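IclR transcriptional regulator (Thermotoga maritima, PDB 1MKM) probably binds DNA as a winged helix-turn-helix transcription factor of the IclR family, with a zinc-binding site in its C-terminal domain. Local coordinates at residues E28-K32 against F33-V37; K175-L178 against E179-K183. One frame throughout, in Å; residues are numbered along the deposited sequence.

Overall arrangement
Interactions 1 and 2 lie some 54 Å apart between centres, on opposite sides of the chain's centre, and make a useful pair. Interaction 1 lies in the helix-turn-helix domain, where helix 26-32 ends and a turn leads to helix 37-50; interaction 2 lies wholly within helix 171-184 of the C-terminal domain. Both are partly buried and share no element. At 28-37 an aromatic ring, small apolar groups and two backbone bonds, one weak, shape the turn. At 175-183 regular helical bonds run throughout, with buried Glu177, Leu178 and Ile181 set against charged side chains more open to solvent.

Interaction 1. Residues E28-K32 against F33-V37; sequences EIAEK and FNMSV
The Phe33 ring folds back against the last turn of helix 26-32, with Ile29 O at its edge, close to the ring plane, 3.5 Å from CD1. Lys32 comes at the ring obliquely: its CG lies 3.1 Å from Phe33 CE1, while the rest of the lysine bends at chi2 and carries the amine away. Ile29 adds its CG2 branch, 4.1 Å from Phe33 CD1. Because CG of Phe33 stands anti to its own carbonyl carbon (chi1 -60°), the ring is swung to the backbone N side, beside the helix end.

The same carbonyl at the ring's edge also accepts the bond that closes the helix: Phe33 N to Ile29 O is 2.8 Å, with an N-H...O angle of 155°. Phe33 is the first residue to leave helical geometry, and Asn34 follows with positive phi (25°), turning the chain so that Met35 N can make a weak bond of 3.3 Å to Ala30 O. On the helix side of the turn, Ala30 lies against the returning chain. Its CB touches Met35 O and lies 4.4 Å from Val37 CG2; Met35 CG comes beside the alanine's CA at 3.9 Å.

This is the turn of a helix-turn-helix, joining helix 26-32 to helix 37-50, whose N-cap is Ser36, with OG bonded to Asn39 N. Ala30 and Met35 both pack on Ala40 of that second helix, and Ile29 reaches its Met44. On helix 6-19, Ile13 receives both Ile29 and Phe33, so the aromatic that marks the helix end also ties the motif to the preceding helix.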
ATOM      1  N   GLU B  28      17.825   2.794  22.008  1.00 75.59           N
ATOM      2  CA  GLU B  28      17.044   4.016  22.168  1.00 72.65           C
ATOM      3  C   GLU B  28      16.226   4.079  23.455  1.00 74.17           C
ATOM      4  O   GLU B  28      16.156   5.127  24.099  1.00 67.85           O
ATOM      5  CB  GLU B  28      16.147   4.195  20.945  1.00 76.63           C
ATOM      6  CG  GLU B  28      16.941   4.371  19.656  1.00 67.41           C
ATOM      7  CD  GLU B  28      16.075   4.313  18.413  1.00 79.76           C
ATOM      8  OE1 GLU B  28      16.604   4.577  17.308  1.00 84.47           O
ATOM      9  OE2 GLU B  28      14.871   3.998  18.540  1.00 73.53           O
ATOM     10  N   ILE B  29      15.607   2.964  23.832  1.00 76.22           N
ATOM     11  CA  ILE B  29      14.824   2.932  25.059  1.00 73.75           C
ATOM     12  C   ILE B  29      15.741   3.175  26.249  1.00 79.44           C
ATOM     13  O   ILE B  29      15.418   3.966  27.139  1.00 74.34           O
ATOM     14  CB  ILE B  29      14.099   1.588  25.234  1.00 71.29           C
ATOM     15  CG1 ILE B  29      12.858   1.573  24.337  1.00 75.58           C
ATOM     16  CG2 ILE B  29      13.739   1.367  26.705  1.00 59.32           C
ATOM     17  CD1 ILE B  29      11.903   0.435  24.607  1.00 87.41           C
ATOM     18  N   ALA B  30      16.886   2.497  26.257  1.00 74.47           N
ATOM     19  CA  ALA B  30      17.859   2.660  27.333  1.00 74.44           C
ATOM     20  C   ALA B  30      18.180   4.154  27.488  1.00 72.64           C
ATOM     21  O   ALA B  30      18.002   4.736  28.562  1.00 72.69           O
ATOM     22  CB  ALA B  30      19.134   1.861  27.019  1.00 52.67           C
ATOM     23  N   GLU B  31      18.635   4.772  26.405  1.00 67.35           N
ATOM     24  CA  GLU B  31      18.963   6.193  26.416  1.00 81.08           C
ATOM     25  C   GLU B  31      17.761   7.046  26.818  1.00 78.82           C
ATOM     26  O   GLU B  31      17.911   8.154  27.337  1.00 80.07           O
ATOM     27  CB  GLU B  31      19.461   6.629  25.035  1.00 88.73           C
ATOM     28  CG  GLU B  31      20.819   6.055  24.645  1.00100.54           C
ATOM     29  CD  GLU B  31      21.333   6.608  23.324  1.00107.86           C
ATOM     30  OE1 GLU B  31      20.736   6.292  22.267  1.00108.30           O
ATOM     31  OE2 GLU B  31      22.331   7.363  23.345  1.00102.96           O
ATOM     32  N   LYS B  32      16.568   6.517  26.574  1.00 80.03           N
ATOM     33  CA  LYS B  32      15.334   7.218  26.895  1.00 79.12           C
ATOM     34  C   LYS B  32      15.022   7.194  28.383  1.00 80.24           C
ATOM     35  O   LYS B  32      14.647   8.215  28.960  1.00 76.84           O
ATOM     36  CB  LYS B  32      14.168   6.596  26.126  1.00 81.26           C
ATOM     37  CG  LYS B  32      12.783   7.122  26.518  1.00 80.66           C
ATOM     38  CD  LYS B  32      12.524   8.522  26.014  1.00 77.75           C
ATOM     39  CE  LYS B  32      11.106   8.954  26.334  1.00 78.51           C
ATOM     40  NZ  LYS B  32      10.786  10.237  25.660  1.00 82.94           N
ATOM     41  N   PHE B  33      15.177   6.028  29.003  1.00 81.48           N
ATOM     42  CA  PHE B  33      14.882   5.887  30.423  1.00 81.68           C
ATOM     43  C   PHE B  33      16.102   5.625  31.294  1.00 87.13           C
ATOM     44  O   PHE B  33      16.101   4.710  32.119  1.00 83.58           O
ATOM     45  CB  PHE B  33      13.850   4.777  30.646  1.00 69.64           C
ATOM     46  CG  PHE B  33      12.533   5.025  29.960  1.00 62.58           C
ATOM     47  CD1 PHE B  33      12.344   4.660  28.634  1.00 51.01           C
ATOM     48  CD2 PHE B  33      11.492   5.653  30.636  1.00 60.79           C
ATOM     49  CE1 PHE B  33      11.143   4.915  27.991  1.00 62.35           C
ATOM     50  CE2 PHE B  33      10.286   5.914  30.002  1.00 58.53           C
ATOM     51  CZ  PHE B  33      10.111   5.545  28.674  1.00 67.74           C
ATOM     52  N   ASN B  34      17.131   6.444  31.100  1.00 91.03           N
ATOM     53  CA  ASN B  34      18.374   6.358  31.857  1.00 90.70           C
ATOM     54  C   ASN B  34      18.643   4.954  32.408  1.00 82.81           C
ATOM     55  O   ASN B  34      18.335   4.661  33.564  1.00 89.12           O
ATOM     56  CB  ASN B  34      18.339   7.370  33.012  1.00 95.80           C
ATOM     57  CG  ASN B  34      19.693   8.012  33.276  1.00 99.64           C
ATOM     58  OD1 ASN B  34      19.889   8.671  34.302  1.00100.22           O
ATOM     59  ND2 ASN B  34      20.627   7.835  32.348  1.00 98.19           N
ATOM     60  N   MET B  35      19.200   4.085  31.570  1.00 73.51           N
ATOM     61  CA  MET B  35      19.535   2.722  31.976  1.00 70.34           C
ATOM     62  C   MET B  35      20.402   2.024  30.924  1.00 74.63           C
ATOM     63  O   MET B  35      20.402   2.397  29.747  1.00 68.21           O
ATOM     64  CB  MET B  35      18.261   1.907  32.264  1.00 73.54           C
ATOM     65  CG  MET B  35      17.270   1.760  31.105  1.00 79.31           C
ATOM     66  SD  MET B  35      15.692   0.955  31.593  1.00 76.47           S
ATOM     67  CE  MET B  35      16.200  -0.707  31.591  1.00 54.37           C
ATOM     68  N   SER B  36      21.153   1.018  31.355  1.00 74.32           N
ATOM     69  CA  SER B  36      22.028   0.278  30.448  1.00 76.72           C
ATOM     70  C   SER B  36      21.236  -0.565  29.450  1.00 76.10           C
ATOM     71  O   SER B  36      20.121  -1.005  29.739  1.00 76.03           O
ATOM     72  CB  SER B  36      22.956  -0.644  31.245  1.00 45.21           C
ATOM     73  OG  SER B  36      22.198  -1.605  31.966  1.00 55.27           O
ATOM     74  N   VAL B  37      21.819  -0.782  28.275  1.00 77.40           N
ATOM     75  CA  VAL B  37      21.184  -1.604  27.254  1.00 84.22           C
ATOM     76  C   VAL B  37      20.841  -2.933  27.917  1.00 86.24           C
ATOM     77  O   VAL B  37      19.804  -3.535  27.644  1.00 94.78           O
ATOM     78  CB  VAL B  37      22.145  -1.870  26.062  1.00 85.85           C
ATOM     79  CG1 VAL B  37      21.581  -2.964  25.162  1.00 89.00           C
ATOM     80  CG2 VAL B  37      22.353  -0.587  25.259  1.00 92.20           C
TER

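Interaction 2. Residues K175-L178 against E179-K183; sequences KREL and EKIRK
From Lys175 to Arg182 the backbone keeps regular i to i+4 hydrogen bonding, as in Lys180 N to Arg176 O at 3.0 Å, with a weaker i to i+3 branch from Glu179 N to Arg176 O. Glu177 bends at chi2 (-77°), bringing OE1 alongside Ile181, 3.4 Å from its CD1, while OE2 forms a salt bridge with Lys140. The extended Lys180 crosses Glu177 at about a right angle, its CE 3.4 Å from Glu177 CA; Lys180 NZ stops 4.9 Å from Glu177 OE1, a distant attraction at most. Leu178 CD2 lies 4.0 Å from Ile181 CD1. Lys175 and Glu179 run side by side and form a long salt bridge, NZ to OE2 3.9 Å. Arg182 brings its CG to 3.1 Å from Leu178 O; its NE is buried without a partner in the model. Were Glu177 an alanine, Lys140 would probably lose this carboxylate partner and the flank of Ile181 be less covered. Here, in the IclR C-terminal domain, the Glu177 side chain lies about 8 Å from that of Asp189, a zinc-binding residue. The buried side of helix 171-184 rests on neighbouring helices: Leu178 and Ile181 touch helix 137-143, and Leu178 and Arg182 share Leu151 of helix 148-157.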
ATOM      1  N   LYS B 175     -29.449  22.497  33.434  1.00 96.14           N
ATOM      2  CA  LYS B 175     -30.624  21.783  33.932  1.00 96.91           C
ATOM      3  C   LYS B 175     -31.785  22.034  32.966  1.00 98.70           C
ATOM      4  O   LYS B 175     -32.401  21.091  32.468  1.00 98.85           O
ATOM      5  CB  LYS B 175     -30.980  22.266  35.348  1.00 97.12           C
ATOM      6  CG  LYS B 175     -31.835  21.298  36.178  1.00 89.64           C
ATOM      7  CD  LYS B 175     -33.296  21.263  35.737  1.00 98.49           C
ATOM      8  CE  LYS B 175     -34.003  22.595  36.009  1.00103.74           C
ATOM      9  NZ  LYS B 175     -35.444  22.598  35.606  1.00 96.18           N
ATOM     10  N   ARG B 176     -32.079  23.305  32.702  1.00 97.78           N
ATOM     11  CA  ARG B 176     -33.152  23.647  31.774  1.00 96.91           C
ATOM     12  C   ARG B 176     -32.835  22.940  30.466  1.00 90.38           C
ATOM     13  O   ARG B 176     -33.675  22.235  29.905  1.00 86.89           O
ATOM     14  CB  ARG B 176     -33.210  25.164  31.540  1.00100.02           C
ATOM     15  CG  ARG B 176     -33.886  25.956  32.652  1.00 95.16           C
ATOM     16  CD  ARG B 176     -33.978  27.438  32.298  1.00 95.78           C
ATOM     17  NE  ARG B 176     -32.664  28.073  32.198  1.00102.41           N
ATOM     18  CZ  ARG B 176     -32.460  29.331  31.811  1.00 98.66           C
ATOM     19  NH1 ARG B 176     -33.484  30.105  31.481  1.00 92.65           N
ATOM     20  NH2 ARG B 176     -31.228  29.819  31.759  1.00101.32           N
ATOM     21  N   GLU B 177     -31.605  23.139  30.000  1.00 90.53           N
ATOM     22  CA  GLU B 177     -31.112  22.530  28.770  1.00 88.11           C
ATOM     23  C   GLU B 177     -31.493  21.054  28.757  1.00 84.17           C
ATOM     24  O   GLU B 177     -32.117  20.571  27.808  1.00 84.09           O
ATOM     25  CB  GLU B 177     -29.592  22.679  28.703  1.00 87.21           C
ATOM     26  CG  GLU B 177     -29.053  23.043  27.336  1.00 93.73           C
ATOM     27  CD  GLU B 177     -29.010  21.868  26.385  1.00 96.47           C
ATOM     28  OE1 GLU B 177     -30.056  21.207  26.191  1.00 89.40           O
ATOM     29  OE2 GLU B 177     -27.921  21.615  25.826  1.00 96.06           O
ATOM     30  N   LEU B 178     -31.135  20.351  29.827  1.00 74.91           N
ATOM     31  CA  LEU B 178     -31.439  18.930  29.948  1.00 84.52           C
ATOM     32  C   LEU B 178     -32.925  18.629  29.796  1.00 82.98           C
ATOM     33  O   LEU B 178     -33.309  17.635  29.176  1.00 81.04           O
ATOM     34  CB  LEU B 178     -30.952  18.380  31.297  1.00 90.17           C
ATOM     35  CG  LEU B 178     -29.446  18.342  31.583  1.00 96.80           C
ATOM     36  CD1 LEU B 178     -29.190  17.613  32.892  1.00 87.37           C
ATOM     37  CD2 LEU B 178     -28.728  17.635  30.452  1.00103.66           C
ATOM     38  N   GLU B 179     -33.768  19.487  30.362  1.00 89.17           N
ATOM     39  CA  GLU B 179     -35.205  19.275  30.284  1.00 89.58           C
ATOM     40  C   GLU B 179     -35.683  19.403  28.842  1.00 88.89           C
ATOM     41  O   GLU B 179     -36.520  18.620  28.383  1.00 85.42           O
ATOM     42  CB  GLU B 179     -35.933  20.269  31.187  1.00 92.82           C
ATOM     43  CG  GLU B 179     -37.259  19.746  31.706  1.00 98.92           C
ATOM     44  CD  GLU B 179     -37.766  20.540  32.889  1.00103.95           C
ATOM     45  OE1 GLU B 179     -38.035  21.748  32.722  1.00113.68           O
ATOM     46  OE2 GLU B 179     -37.888  19.956  33.988  1.00100.03           O
ATOM     47  N   LYS B 180     -35.146  20.390  28.129  1.00 86.79           N
ATOM     48  CA  LYS B 180     -35.502  20.591  26.731  1.00 83.05           C
ATOM     49  C   LYS B 180     -35.257  19.250  26.051  1.00 84.67           C
ATOM     50  O   LYS B 180     -36.041  18.790  25.221  1.00 80.92           O
ATOM     51  CB  LYS B 180     -34.590  21.633  26.079  1.00 75.17           C
ATOM     52  CG  LYS B 180     -34.223  22.823  26.944  1.00 70.11           C
ATOM     53  CD  LYS B 180     -33.431  23.825  26.112  1.00 68.10           C
ATOM     54  CE  LYS B 180     -32.743  24.883  26.952  1.00 66.96           C
ATOM     55  NZ  LYS B 180     -31.871  25.730  26.090  1.00 68.93           N
ATOM     56  N   ILE B 181     -34.143  18.631  26.424  1.00 83.64           N
ATOM     57  CA  ILE B 181     -33.756  17.346  25.872  1.00 83.84           C
ATOM     58  C   ILE B 181     -34.798  16.297  26.235  1.00 86.73           C
ATOM     59  O   ILE B 181     -35.193  15.489  25.391  1.00 87.45           O
ATOM     60  CB  ILE B 181     -32.364  16.938  26.395  1.00 80.01           C
ATOM     61  CG1 ILE B 181     -31.333  17.978  25.946  1.00 71.19           C
ATOM     62  CG2 ILE B 181     -31.987  15.564  25.876  1.00 80.45           C
ATOM     63  CD1 ILE B 181     -29.987  17.842  26.614  1.00 66.99           C
ATOM     64  N   ARG B 182     -35.252  16.314  27.485  1.00 90.63           N
ATOM     65  CA  ARG B 182     -36.270  15.363  27.916  1.00 92.76           C
ATOM     66  C   ARG B 182     -37.480  15.603  27.018  1.00 96.53           C
ATOM     67  O   ARG B 182     -38.172  14.663  26.613  1.00 91.89           O
ATOM     68  CB  ARG B 182     -36.649  15.610  29.377  1.00 92.76           C
ATOM     69  CG  ARG B 182     -35.459  15.710  30.320  1.00 94.75           C
ATOM     70  CD  ARG B 182     -35.906  15.960  31.762  1.00 93.56           C
ATOM     71  NE  ARG B 182     -34.772  16.144  32.666  1.00 84.39           N
ATOM     72  CZ  ARG B 182     -34.885  16.338  33.975  1.00 86.38           C
ATOM     73  NH1 ARG B 182     -36.085  16.373  34.538  1.00 96.16           N
ATOM     74  NH2 ARG B 182     -33.799  16.498  34.723  1.00 81.43           N
ATOM     75  N   LYS B 183     -37.714  16.877  26.707  1.00 98.00           N
ATOM     76  CA  LYS B 183     -38.818  17.288  25.845  1.00 96.37           C
ATOM     77  C   LYS B 183     -38.692  16.659  24.459  1.00 95.48           C
ATOM     78  O   LYS B 183     -39.430  15.728  24.124  1.00 93.21           O
ATOM     79  CB  LYS B 183     -38.848  18.821  25.734  1.00 96.35           C
ATOM     80  CG  LYS B 183     -39.718  19.396  24.609  1.00 98.48           C
ATOM     81  CD  LYS B 183     -41.157  18.876  24.647  1.00104.17           C
ATOM     82  CE  LYS B 183     -42.121  19.798  23.895  1.00102.06           C
ATOM     83  NZ  LYS B 183     -41.728  20.077  22.482  1.00111.43           N
TER